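Local atomic coordinates of glucose-6-phosphate isomerase like protein (Thermus thermophilus, PDB entry 1WIW), a protein that probably interconverts glucose-6-phosphate or mannose-6-phosphate with fructose-6-phosphate. Residues R173-E176 against G177-T181; Y268-L272 against Y273-P277. All blocks are in the same frame, centred on the assembly; numbering follows the deposited sequence.

Interaction 1 of 2, residues R173-E176 against G177-T181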
# COMPACT_ATOMS: atom_id res chain seq x y z
N ARG B 173 4.20 8.87 -0.16
CA ARG B 173 3.62 7.65 0.39
C ARG B 173 4.12 6.34 -0.21
O ARG B 173 4.28 5.35 0.51
CB ARG B 173 2.09 7.72 0.31
CG ARG B 173 1.47 8.84 1.15
CD ARG B 173 1.84 8.74 2.63
NE ARG B 173 1.47 7.44 3.19
CZ ARG B 173 0.25 7.09 3.55
NH1 ARG B 173 0.02 5.87 4.04
NH2 ARG B 173 -0.75 7.96 3.46
N PRO B 174 4.38 6.29 -1.53
CA PRO B 174 4.86 5.03 -2.10
C PRO B 174 6.20 4.55 -1.54
O PRO B 174 6.58 3.39 -1.72
CB PRO B 174 4.92 5.33 -3.60
CG PRO B 174 3.79 6.29 -3.78
CD PRO B 174 3.98 7.22 -2.60
N LEU B 175 6.93 5.44 -0.85
CA LEU B 175 8.21 5.05 -0.27
C LEU B 175 8.02 3.95 0.78
O LEU B 175 8.83 3.03 0.87
CB LEU B 175 8.91 6.26 0.37
CG LEU B 175 10.19 5.95 1.18
CD1 LEU B 175 11.23 5.28 0.28
CD2 LEU B 175 10.75 7.23 1.78
N GLU B 176 6.94 4.05 1.56
CA GLU B 176 6.64 3.07 2.60
C GLU B 176 6.64 1.65 2.04
O GLU B 176 7.25 0.74 2.61
CB GLU B 176 5.27 3.37 3.22
CG GLU B 176 5.19 4.74 3.87
CD GLU B 176 3.76 5.23 4.01
OE1 GLU B 176 3.59 6.36 4.51
OE2 GLU B 176 2.82 4.50 3.64
N GLY B 177 5.93 1.48 0.93
CA GLY B 177 5.85 0.18 0.29
C GLY B 177 7.22 -0.31 -0.17
O GLY B 177 7.53 -1.49 -0.02
N ALA B 178 8.02 0.59 -0.72
CA ALA B 178 9.35 0.21 -1.19
C ALA B 178 10.25 -0.21 -0.02
O ALA B 178 11.06 -1.13 -0.16
CB ALA B 178 9.99 1.38 -1.95
N VAL B 179 10.12 0.47 1.11
CA VAL B 179 10.92 0.14 2.29
C VAL B 179 10.42 -1.16 2.91
O VAL B 179 11.21 -1.96 3.40
CB VAL B 179 10.89 1.28 3.34
CG1 VAL B 179 11.56 0.80 4.63
CG2 VAL B 179 11.66 2.50 2.80
N GLN B 180 9.10 -1.35 2.90
CA GLN B 180 8.52 -2.59 3.44
C GLN B 180 9.14 -3.74 2.65
O GLN B 180 9.48 -4.79 3.21
CB GLN B 180 7.00 -2.59 3.25
CG GLN B 180 6.29 -3.80 3.86
CD GLN B 180 4.78 -3.74 3.66
OE1 GLN B 180 4.02 -4.42 4.36
NE2 GLN B 180 4.34 -2.95 2.69
N THR B 181 9.28 -3.54 1.34
CA THR B 181 9.86 -4.55 0.46
C THR B 181 11.33 -4.79 0.76
O THR B 181 11.80 -5.94 0.71
CB THR B 181 9.69 -4.13 -1.02
OG1 THR B 181 8.32 -4.33 -1.41
CG2 THR B 181 10.59 -4.96 -1.94
O HOH W 1 3.34 2.41 -0.09
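The carbonyl oxygen of Glu176 receives the N-H of Gln180, with Glu176 O and Gln180 N 2.8 Å apart, the shortest of the backbone hydrogen bonds in the opening turns of helix 174-185 in the C-terminal SIS domain. One residue earlier the same i to i+4 pattern joins Val179 N to Leu175 O at 2.9 Å, while the bond from Ala178 N to Pro174 O is weak. Proline suits the start of a helix because its missing N-H costs no bond there. Gly177 N meets a water at 2.9 Å, a weak bond, and that water donates to Arg173 O, bridging the opening turn.

On the apolar flank, the branch of Leu175 lies anti to its own N (chi1 172°), which brings CD1 along the helix to 3.8 Å from Val179 CG2, the two side chains meeting at a slant. Helices 251-272 and 48-54 cover this flank: Trp259 and Phe49 touch both Leu175 and Ala178, where a methyl lets large rings come close, and Met262 touches Val179.

Arg173 curls back upon Glu176 through three successive torsions near -60°. Its outer nitrogens NH1 and NH2 also bind the carbonyls of Pro195 and Pro196, and Ser169 N holds Glu176 OE1. In the salt bridge itself, Arg173 NE reaches Glu176 OE1 at 2.7 Å from the syn side, 35° out of the carboxylate plane.

Interaction 2 of 2, residues Y268-L272 against Y273-P277; sequences YLALL and YGVDP
Tyr273 folds back along the last turn of helix 251-272, its ring side by side with Leu269 and pointing the same way. From CB outward the contacts change from backbone to side chain. Tyr273 CB rests 3.7 Å from Ala270 O. With CG anti to the carbonyl carbon (chi1 -74°), ring atom CD2 comes to 3.5 Å from Leu269 O. Next, CE2 meets Leu269 CD1 at 3.5 Å, and CZ still grazes the same methyl. Finally OH is hydrogen-bonded to Glu162 N, while Ala208 of the second subunit packs on the tyrosine. A long, flat residue with a polar end fits this place, greasy beside leucine and able to bond at its far end. With an alanine here, the Leu269 methyls would probably lose their cover on this side and Glu162 N its hydroxyl partner.

The backbone of Tyr273 is still helical in its bonding, N to Leu269 O at 3.1 Å, but the chain then turns away. Gly274 has a positive phi of 69°, easily adopted without a CB, and its N binds Leu271 O. Val275 N reaches back to Ala270 O at 3.0 Å in a nearly straight bond, coming from above the carbonyl plane. Alongside these bonds, Ala270 CB touches Val275 CG2 at 3.9 Å and Pro277 CB at 3.8 Å, the small methyl letting both approach. Paired 6→1 and 5→2 bonds around a glycine, with an apolar contact across them, are the hallmarks of a Schellman motif ending a helix.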
# COMPACT_ATOMS: atom_id res chain seq x y z
N TYR B 268 21.70 -4.56 7.97
CA TYR B 268 22.16 -4.78 9.33
C TYR B 268 21.15 -5.58 10.17
O TYR B 268 21.55 -6.38 11.01
CB TYR B 268 22.47 -3.44 10.01
CG TYR B 268 23.72 -2.78 9.46
CD1 TYR B 268 23.68 -1.49 8.92
CD2 TYR B 268 24.94 -3.47 9.45
CE1 TYR B 268 24.83 -0.90 8.37
CE2 TYR B 268 26.09 -2.89 8.90
CZ TYR B 268 26.03 -1.61 8.36
OH TYR B 268 27.15 -1.05 7.77
N LEU B 269 19.86 -5.38 9.93
CA LEU B 269 18.86 -6.12 10.69
C LEU B 269 18.99 -7.61 10.38
O LEU B 269 18.90 -8.45 11.28
CB LEU B 269 17.45 -5.63 10.37
CG LEU B 269 16.29 -6.34 11.09
CD1 LEU B 269 16.50 -6.30 12.61
CD2 LEU B 269 14.98 -5.66 10.73
N ALA B 270 19.20 -7.95 9.11
CA ALA B 270 19.36 -9.35 8.73
C ALA B 270 20.55 -9.94 9.49
O ALA B 270 20.47 -11.06 10.00
CB ALA B 270 19.60 -9.46 7.22
N LEU B 271 21.64 -9.18 9.57
CA LEU B 271 22.83 -9.64 10.28
C LEU B 271 22.50 -9.87 11.76
O LEU B 271 23.00 -10.81 12.37
CB LEU B 271 23.98 -8.64 10.14
CG LEU B 271 24.50 -8.41 8.71
CD1 LEU B 271 25.82 -7.66 8.75
CD2 LEU B 271 24.69 -9.75 8.00
N LEU B 272 21.67 -9.00 12.33
CA LEU B 272 21.28 -9.16 13.73
C LEU B 272 20.49 -10.46 13.94
O LEU B 272 20.56 -11.06 15.01
CB LEU B 272 20.46 -7.95 14.20
CG LEU B 272 21.23 -6.64 14.36
CD1 LEU B 272 20.28 -5.53 14.79
CD2 LEU B 272 22.33 -6.81 15.39
N TYR B 273 19.73 -10.88 12.93
CA TYR B 273 18.97 -12.12 13.03
C TYR B 273 19.83 -13.30 12.57
O TYR B 273 19.39 -14.44 12.58
CB TYR B 273 17.70 -12.06 12.18
CG TYR B 273 16.61 -11.18 12.76
CD1 TYR B 273 16.19 -11.34 14.07
CD2 TYR B 273 15.99 -10.20 11.98
CE1 TYR B 273 15.17 -10.56 14.61
CE2 TYR B 273 14.97 -9.40 12.50
CZ TYR B 273 14.57 -9.59 13.82
OH TYR B 273 13.55 -8.83 14.35
N GLY B 274 21.05 -13.00 12.15
CA GLY B 274 21.95 -14.04 11.70
C GLY B 274 21.56 -14.71 10.40
O GLY B 274 21.87 -15.88 10.18
N VAL B 275 20.86 -13.99 9.53
CA VAL B 275 20.47 -14.57 8.25
C VAL B 275 21.15 -13.83 7.12
O VAL B 275 21.55 -12.67 7.26
CB VAL B 275 18.94 -14.55 8.03
CG1 VAL B 275 18.25 -15.42 9.07
CG2 VAL B 275 18.42 -13.11 8.07
N ASP B 276 21.29 -14.51 5.99
CA ASP B 276 21.92 -13.93 4.83
C ASP B 276 21.01 -12.85 4.25
O ASP B 276 19.87 -13.11 3.90
CB ASP B 276 22.17 -15.01 3.78
CG ASP B 276 23.07 -14.54 2.65
OD1 ASP B 276 23.18 -13.31 2.45
OD2 ASP B 276 23.66 -15.40 1.96
N PRO B 277 21.51 -11.61 4.15
CA PRO B 277 20.74 -10.48 3.60
C PRO B 277 20.57 -10.60 2.08
O PRO B 277 19.71 -9.95 1.49
CB PRO B 277 21.58 -9.27 4.00
CG PRO B 277 22.98 -9.81 3.96
CD PRO B 277 22.84 -11.16 4.62

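Overall arrangement
From the N terminus the chain meets interaction 1 first, at the beginning of helix 174-185 just after strand 164-168, and interaction 2 much later, where helix 251-272 ends. They stand in series: each joins consecutive residues, neither closes a long loop, and they neither nest nor cross. Their centres lie 20 Å apart and their nearest atoms about 9 Å. Helix 251-272 links them, for its middle, at Leu258, Trp259 and Met262, packs on residues 175-179, while its end forms interaction 2 beside the loop after helix 152-160. Both also approach the second subunit, interaction 1 through Thr181 on Pro195 of that subunit and interaction 2 at the ring of Tyr273.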